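Local coordinates for protein nidogen (Mus musculus, PDB 1NPE) that probably links laminin and collagen IV networks in basement membranes, with this six-bladed beta-propeller domain as the likely laminin-binding part, at residues L41-D44 against V49-W52; A233-L236 against E241-T244; W138-W141 against P146-E149. All blocks are in the same frame, centred on the assembly; numbering follows the deposited sequence.

Interaction 1 of 3, residues L41-D44 against V49-W52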
loop_
_atom_site.group_PDB
_atom_site.type_symbol
_atom_site.label_atom_id
_atom_site.label_comp_id
_atom_site.label_asym_id
_atom_site.label_seq_id
_atom_site.Cartn_x
_atom_site.Cartn_y
_atom_site.Cartn_z
ATOM N N LEU A 41 1.544 3.503 -9.519
ATOM C CA LEU A 41 1.674 4.118 -10.837
ATOM C C LEU A 41 2.132 3.102 -11.876
ATOM O O LEU A 41 2.903 2.195 -11.572
ATOM C CB LEU A 41 2.689 5.262 -10.822
ATOM C CG LEU A 41 2.374 6.598 -10.143
ATOM C CD1 LEU A 41 3.598 7.491 -10.269
ATOM C CD2 LEU A 41 1.147 7.271 -10.770
ATOM N N ALA A 42 1.664 3.273 -13.107
ATOM C CA ALA A 42 2.050 2.400 -14.214
ATOM C C ALA A 42 1.978 3.216 -15.503
ATOM O O ALA A 42 1.340 4.273 -15.544
ATOM C CB ALA A 42 1.137 1.170 -14.296
ATOM N N PHE A 43 2.616 2.725 -16.556
ATOM C CA PHE A 43 2.619 3.455 -17.810
ATOM C C PHE A 43 2.386 2.568 -19.026
ATOM O O PHE A 43 3.059 1.550 -19.200
ATOM C CB PHE A 43 3.949 4.190 -17.955
ATOM C CG PHE A 43 4.023 5.083 -19.156
ATOM C CD1 PHE A 43 3.348 6.294 -19.177
ATOM C CD2 PHE A 43 4.799 4.727 -20.251
ATOM C CE1 PHE A 43 3.445 7.139 -20.265
ATOM C CE2 PHE A 43 4.906 5.564 -21.347
ATOM C CZ PHE A 43 4.228 6.775 -21.355
ATOM N N ASP A 44 1.420 2.960 -19.851
ATOM C CA ASP A 44 1.092 2.231 -21.072
ATOM C C ASP A 44 1.921 2.803 -22.221
ATOM O O ASP A 44 1.637 3.890 -22.712
ATOM C CB ASP A 44 -0.407 2.351 -21.373
ATOM C CG ASP A 44 -0.767 1.892 -22.775
ATOM O OD1 ASP A 44 -0.092 0.984 -23.322
ATOM O OD2 ASP A 44 -1.739 2.447 -23.327
ATOM N N VAL A 49 -0.016 6.489 -21.812
ATOM C CA VAL A 49 -0.972 6.824 -20.766
ATOM C C VAL A 49 -0.493 6.383 -19.386
ATOM O O VAL A 49 -0.011 5.261 -19.204
ATOM C CB VAL A 49 -2.372 6.198 -21.062
ATOM C CG1 VAL A 49 -3.376 6.565 -19.970
ATOM C CG2 VAL A 49 -2.889 6.679 -22.405
ATOM N N VAL A 50 -0.632 7.289 -18.424
ATOM C CA VAL A 50 -0.247 7.045 -17.039
ATOM C C VAL A 50 -1.450 6.515 -16.244
ATOM O O VAL A 50 -2.538 7.087 -16.305
ATOM C CB VAL A 50 0.269 8.355 -16.373
ATOM C CG1 VAL A 50 0.660 8.107 -14.915
ATOM C CG2 VAL A 50 1.460 8.906 -17.147
ATOM N N TYR A 51 -1.259 5.396 -15.544
ATOM C CA TYR A 51 -2.308 4.807 -14.713
ATOM C C TYR A 51 -1.915 4.939 -13.236
ATOM O O TYR A 51 -0.720 4.922 -12.901
ATOM C CB TYR A 51 -2.527 3.329 -15.060
ATOM C CG TYR A 51 -3.244 3.093 -16.370
ATOM C CD1 TYR A 51 -2.603 3.316 -17.587
ATOM C CD2 TYR A 51 -4.564 2.641 -16.393
ATOM C CE1 TYR A 51 -3.256 3.099 -18.790
ATOM C CE2 TYR A 51 -5.228 2.418 -17.599
ATOM C CZ TYR A 51 -4.565 2.652 -18.790
ATOM O OH TYR A 51 -5.209 2.465 -19.988
ATOM N N TRP A 52 -2.920 5.051 -12.362
ATOM C CA TRP A 52 -2.676 5.193 -10.924
ATOM C C TRP A 52 -3.779 4.639 -10.039
ATOM O O TRP A 52 -4.901 4.402 -10.485
ATOM C CB TRP A 52 -2.466 6.669 -10.546
ATOM C CG TRP A 52 -3.707 7.536 -10.691
ATOM C CD1 TRP A 52 -4.771 7.609 -9.833
ATOM C CD2 TRP A 52 -4.010 8.422 -11.773
ATOM N NE1 TRP A 52 -5.718 8.478 -10.319
ATOM C CE2 TRP A 52 -5.278 8.990 -11.508
ATOM C CE3 TRP A 52 -3.334 8.790 -12.946
ATOM C CZ2 TRP A 52 -5.883 9.904 -12.371
ATOM C CZ3 TRP A 52 -3.938 9.700 -13.806
ATOM C CH2 TRP A 52 -5.202 10.245 -13.513
HETATM O O HOH W 1 -4.027 3.409 -22.147
#
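Tyr-51, which buries the most surface here, pairs with Ala-42 through two backbone bonds: its N meets Ala-42 O at 2.8 Å, and its O takes Ala-42 N. The antiparallel strands belong to a hairpin at the inner edge of one propeller blade, and Tyr-51 and Trp-52 begin a YWTD sequence. With CG anti to its carbonyl carbon (chi1 -74°), the tyrosine ring runs beside Asp-44, bringing CE1 to 3.9 Å from Asp-44 CB. A water lying in the ring plane completes the link, 2.6 Å from Tyr-51 OH and donating to Asp-44 OD2 at 2.7 Å. Both polar ends have other partners: Arg-62 bonds to the hydroxyl, and Arg-91 makes a salt bridge to Asp-44 OD1. Val-49 forms the second hydrogen-bonded pair, with Asp-44; the bond from Asp-44 N to Val-49 O is almost perfectly straight (179°). On the face carrying Leu-41, Phe-43 and Val-50, the methyl CG2 of Val-50 sits at the ring edge of Phe-43, 3.8 Å from CD1. Replacing Phe-43 by an alanine would probably leave that methyl without its aromatic neighbour and open a gap beside Thr-257. The chemistry thus differs between the faces: apolar around Phe-43, but on the Tyr-51 side a buried carboxylate held by an arginine and a water, probably favouring its charged form.

Interaction 2 of 3, residues A233-L236 against E241-T244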
loop_
_atom_site.group_PDB
_atom_site.type_symbol
_atom_site.label_atom_id
_atom_site.label_comp_id
_atom_site.label_asym_id
_atom_site.label_seq_id
_atom_site.Cartn_x
_atom_site.Cartn_y
_atom_site.Cartn_z
ATOM N N ALA A 233 18.546 6.549 -7.146
ATOM C CA ALA A 233 18.973 5.768 -8.306
ATOM C C ALA A 233 20.152 4.880 -7.901
ATOM O O ALA A 233 21.166 5.370 -7.397
ATOM C CB ALA A 233 19.377 6.697 -9.448
ATOM N N MET A 234 20.013 3.576 -8.114
ATOM C CA MET A 234 21.064 2.625 -7.760
ATOM C C MET A 234 21.446 1.754 -8.950
ATOM O O MET A 234 20.592 1.374 -9.751
ATOM C CB MET A 234 20.602 1.729 -6.599
ATOM C CG MET A 234 20.344 2.455 -5.277
ATOM S SD MET A 234 21.843 2.916 -4.358
ATOM C CE MET A 234 21.214 2.926 -2.626
ATOM N N ASP A 235 22.738 1.460 -9.072
ATOM C CA ASP A 235 23.249 0.613 -10.153
ATOM C C ASP A 235 23.373 -0.811 -9.609
ATOM O O ASP A 235 24.010 -1.038 -8.577
ATOM C CB ASP A 235 24.615 1.123 -10.627
ATOM C CG ASP A 235 25.118 0.418 -11.888
ATOM O OD1 ASP A 235 24.742 -0.747 -12.156
ATOM O OD2 ASP A 235 25.921 1.043 -12.615
ATOM N N LEU A 236 22.764 -1.759 -10.317
ATOM C CA LEU A 236 22.760 -3.168 -9.926
ATOM C C LEU A 236 24.142 -3.772 -9.680
ATOM O O LEU A 236 24.499 -4.079 -8.539
ATOM C CB LEU A 236 22.035 -4.014 -10.982
ATOM C CG LEU A 236 20.524 -3.886 -11.213
ATOM C CD1 LEU A 236 20.106 -4.975 -12.183
ATOM C CD2 LEU A 236 19.772 -4.062 -9.918
ATOM N N GLU A 241 25.334 3.891 -5.192
ATOM C CA GLU A 241 24.220 4.828 -5.198
ATOM C C GLU A 241 24.592 5.878 -6.232
ATOM O O GLU A 241 25.481 6.697 -6.010
ATOM C CB GLU A 241 24.042 5.478 -3.827
ATOM C CG GLU A 241 22.946 6.518 -3.797
ATOM C CD GLU A 241 22.709 7.069 -2.418
ATOM O OE1 GLU A 241 23.170 8.195 -2.140
ATOM O OE2 GLU A 241 22.057 6.381 -1.611
ATOM N N MET A 242 23.945 5.817 -7.387
ATOM C CA MET A 242 24.237 6.747 -8.462
ATOM C C MET A 242 23.847 8.195 -8.185
ATOM O O MET A 242 24.667 9.101 -8.354
ATOM C CB MET A 242 23.583 6.271 -9.761
ATOM C CG MET A 242 23.925 4.829 -10.133
ATOM S SD MET A 242 25.708 4.530 -10.266
ATOM C CE MET A 242 25.933 4.679 -12.046
ATOM N N ASP A 243 22.628 8.410 -7.693
ATOM C CA ASP A 243 22.146 9.766 -7.458
ATOM C C ASP A 243 20.876 9.785 -6.598
ATOM O O ASP A 243 20.247 8.751 -6.374
ATOM C CB ASP A 243 21.869 10.385 -8.837
ATOM C CG ASP A 243 21.627 11.877 -8.796
ATOM O OD1 ASP A 243 21.170 12.403 -9.833
ATOM O OD2 ASP A 243 21.906 12.532 -7.769
ATOM N N THR A 244 20.534 10.960 -6.077
ATOM C CA THR A 244 19.332 11.121 -5.268
ATOM C C THR A 244 18.639 12.431 -5.625
ATOM O O THR A 244 19.294 13.414 -5.967
ATOM C CB THR A 244 19.623 11.142 -3.741
ATOM O OG1 THR A 244 20.430 12.281 -3.415
ATOM C CG2 THR A 244 20.333 9.873 -3.299
#
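Ala-233 faces both Met-242 and Asp-243, which makes this a classic beta bulge in the hairpin of strands 230-235 and 240-245, the outer two strands of a four-stranded propeller blade. The extra residue is Met-242, whose backbone has a helix-like twist while its neighbours stay extended. Backbone hydrogen bonds define the bulge. Ala-233 N gives a straight bond to Asp-243 O, 2.9 Å long with 172° at the hydrogen. Ala-233 O takes two weak bonds, from Met-242 N at 2.8 Å and Asp-243 N at 3.4 Å; the first is short but strongly bent. Beyond the bulge the pairing resumes one residue out of step, with Met-234 opposite Glu-241.

Sulfur and methyl contacts fill in the side-chain packing. Met-234 is bent at chi2 (-77°), which turns its thioether across Glu-241, SD lying 3.4 Å from Glu-241 CB, and its CE sits 3.7 Å from Glu-241 OE2. Met-242 is also folded, bent at two successive torsions, and crosses Asp-235 with SD 3.6 Å from Asp-235 CB. A crystal neighbour touches Met-242 as well, so its conformation may owe something to the lattice. Alongside, in the same sheet, strand 220-225 puts Tyr-222 against Ala-233 and Tyr-223 against Met-234.

A salt bridge at Asp-243 ties the bulge to Lys-24: OD2 meets its NZ. Thr-244 N, the next backbone N-H along, also bonds to Asp-243 OD2, at 2.7 Å, with the donor standing 50° out of the carboxylate plane.

Interaction 3 of 3, residues W138-W141 against P146-E149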
loop_
_atom_site.group_PDB
_atom_site.type_symbol
_atom_site.label_atom_id
_atom_site.label_comp_id
_atom_site.label_asym_id
_atom_site.label_seq_id
_atom_site.Cartn_x
_atom_site.Cartn_y
_atom_site.Cartn_z
ATOM N N TRP A 138 4.254 -10.252 -7.986
ATOM C CA TRP A 138 3.793 -9.335 -6.943
ATOM C C TRP A 138 4.416 -9.603 -5.589
ATOM O O TRP A 138 5.001 -10.666 -5.366
ATOM C CB TRP A 138 2.268 -9.368 -6.818
ATOM C CG TRP A 138 1.702 -10.662 -6.300
ATOM C CD1 TRP A 138 1.440 -10.982 -4.992
ATOM C CD2 TRP A 138 1.258 -11.777 -7.081
ATOM N NE1 TRP A 138 0.853 -12.221 -4.917
ATOM C CE2 TRP A 138 0.727 -12.731 -6.184
ATOM C CE3 TRP A 138 1.248 -12.060 -8.453
ATOM C CZ2 TRP A 138 0.187 -13.953 -6.618
ATOM C CZ3 TRP A 138 0.715 -13.273 -8.884
ATOM C CH2 TRP A 138 0.191 -14.203 -7.967
ATOM N N THR A 139 4.318 -8.614 -4.702
ATOM C CA THR A 139 4.838 -8.749 -3.345
ATOM C C THR A 139 3.665 -8.722 -2.378
ATOM O O THR A 139 2.601 -8.180 -2.689
ATOM C CB THR A 139 5.788 -7.594 -2.937
ATOM O OG1 THR A 139 5.032 -6.395 -2.726
ATOM C CG2 THR A 139 6.832 -7.346 -3.999
ATOM N N ASP A 140 3.854 -9.349 -1.227
ATOM C CA ASP A 140 2.849 -9.367 -0.174
ATOM C C ASP A 140 3.688 -9.169 1.076
ATOM O O ASP A 140 4.417 -10.066 1.490
ATOM C CB ASP A 140 2.104 -10.709 -0.128
ATOM C CG ASP A 140 0.959 -10.724 0.899
ATOM O OD1 ASP A 140 1.013 -9.989 1.904
ATOM O OD2 ASP A 140 0.000 -11.495 0.711
ATOM N N TRP A 141 3.606 -7.982 1.663
ATOM C CA TRP A 141 4.409 -7.702 2.846
ATOM C C TRP A 141 3.893 -8.255 4.168
ATOM O O TRP A 141 4.315 -7.803 5.232
ATOM C CB TRP A 141 4.767 -6.210 2.939
ATOM C CG TRP A 141 3.616 -5.286 2.999
ATOM C CD1 TRP A 141 2.984 -4.699 1.945
ATOM C CD2 TRP A 141 2.995 -4.773 4.180
ATOM N NE1 TRP A 141 2.011 -3.840 2.394
ATOM C CE2 TRP A 141 1.998 -3.862 3.764
ATOM C CE3 TRP A 141 3.189 -4.987 5.553
ATOM C CZ2 TRP A 141 1.191 -3.162 4.673
ATOM C CZ3 TRP A 141 2.382 -4.290 6.466
ATOM C CH2 TRP A 141 1.398 -3.388 6.016
ATOM N N PRO A 146 5.940 -12.848 4.651
ATOM C CA PRO A 146 6.162 -12.010 3.465
ATOM C C PRO A 146 6.566 -12.876 2.269
ATOM O O PRO A 146 7.213 -13.907 2.436
ATOM C CB PRO A 146 7.311 -11.103 3.911
ATOM C CG PRO A 146 8.087 -11.993 4.832
ATOM C CD PRO A 146 6.988 -12.617 5.658
ATOM N N LYS A 147 6.197 -12.464 1.064
ATOM C CA LYS A 147 6.546 -13.256 -0.106
ATOM C C LYS A 147 6.527 -12.520 -1.437
ATOM O O LYS A 147 5.977 -11.424 -1.555
ATOM C CB LYS A 147 5.644 -14.493 -0.187
ATOM C CG LYS A 147 4.166 -14.178 -0.132
ATOM C CD LYS A 147 3.301 -15.427 -0.078
ATOM C CE LYS A 147 1.823 -15.042 -0.107
ATOM N NZ LYS A 147 0.904 -16.213 -0.206
ATOM N N ILE A 148 7.245 -13.090 -2.397
ATOM C CA ILE A 148 7.299 -12.585 -3.762
ATOM C C ILE A 148 6.650 -13.732 -4.531
ATOM O O ILE A 148 7.094 -14.880 -4.429
ATOM C CB ILE A 148 8.754 -12.402 -4.276
ATOM C CG1 ILE A 148 9.557 -11.506 -3.329
ATOM C CG2 ILE A 148 8.745 -11.794 -5.673
ATOM C CD1 ILE A 148 9.057 -10.077 -3.249
ATOM N N GLU A 149 5.565 -13.454 -5.241
ATOM C CA GLU A 149 4.892 -14.508 -5.994
ATOM C C GLU A 149 4.847 -14.219 -7.477
ATOM O O GLU A 149 5.011 -13.078 -7.916
ATOM C CB GLU A 149 3.450 -14.706 -5.514
ATOM C CG GLU A 149 3.274 -15.191 -4.085
ATOM C CD GLU A 149 1.855 -15.666 -3.810
ATOM O OE1 GLU A 149 1.529 -16.822 -4.162
ATOM O OE2 GLU A 149 1.063 -14.886 -3.243
#
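Glu-149 crosses the indole of Trp-138, its CB making a CH-pi contact over the face of the five-membered ring, 3.4 Å from Trp-138 CE2. CG of the tryptophan stands between its backbone N and carbonyl carbon (chi1 67°), which swings the ring over the neighbouring strand. The extended glutamate chain carries its carboxylate past the NE1 and CZ2 side of the indole, turned 61° from the ring plane. There OE2 receives a weak bond from Trp-138 NE1 at 3.2 Å. It also takes a salt bridge from Lys-147 NZ at 3.3 Å and a second from Arg-158, so two cations and an indole N-H share one carboxylate oxygen.

Behind these side chains lies an antiparallel hairpin of a propeller blade, in which Trp-138, Thr-139 and Asp-140 are the last three residues of a YWTD sequence. Two backbone bonds join Trp-138 to Glu-149, the shorter from Glu-149 N to Trp-138 O at 2.8 Å, and two more join Asp-140 to Lys-147.

Lys-147 CG likewise stands between its backbone N and carbonyl carbon (chi1 53°), and the rest of the chain runs out extended beside Asp-140, with CG 4.0 Å from Asp-140 CB; its amine goes on to Gly-120 O. The carboxylate of Asp-140 turns instead to backbone N-H groups: OD1 accepts Asn-123 and Asn-142, and OD2 accepts Val-122. On the other face Thr-139 and Ile-148 lie side by side, Thr-139 CG2 touching Ile-148 CD1 at 3.6 Å, while the threonine OG1 is hydrogen-bonded to Gly-126 N on the neighbouring strand of its own blade and to Pro-169 O at the start of the next blade.

Each contact is a hairpin in a different propeller blade, and none touches another: nearest atoms are about 15 Å apart between interactions 1 and 2, 12 Å between 1 and 3, and 14 Å between 2 and 3. Interactions 1 and 3 sit on opposite sides of the chain's centre, and each carries part of a YWTD sequence. Interaction 2 joins the outer strands of its blade and lies farthest from the middle, about 18 Å out. A bound cadmium ion lies about 7 Å from the side chain of Asp-140 in interaction 3, against about 12 Å for Trp-52 of interaction 1, and Asp-140 OD2 accepts the N-H of Val-122, a residue of a cadmium site.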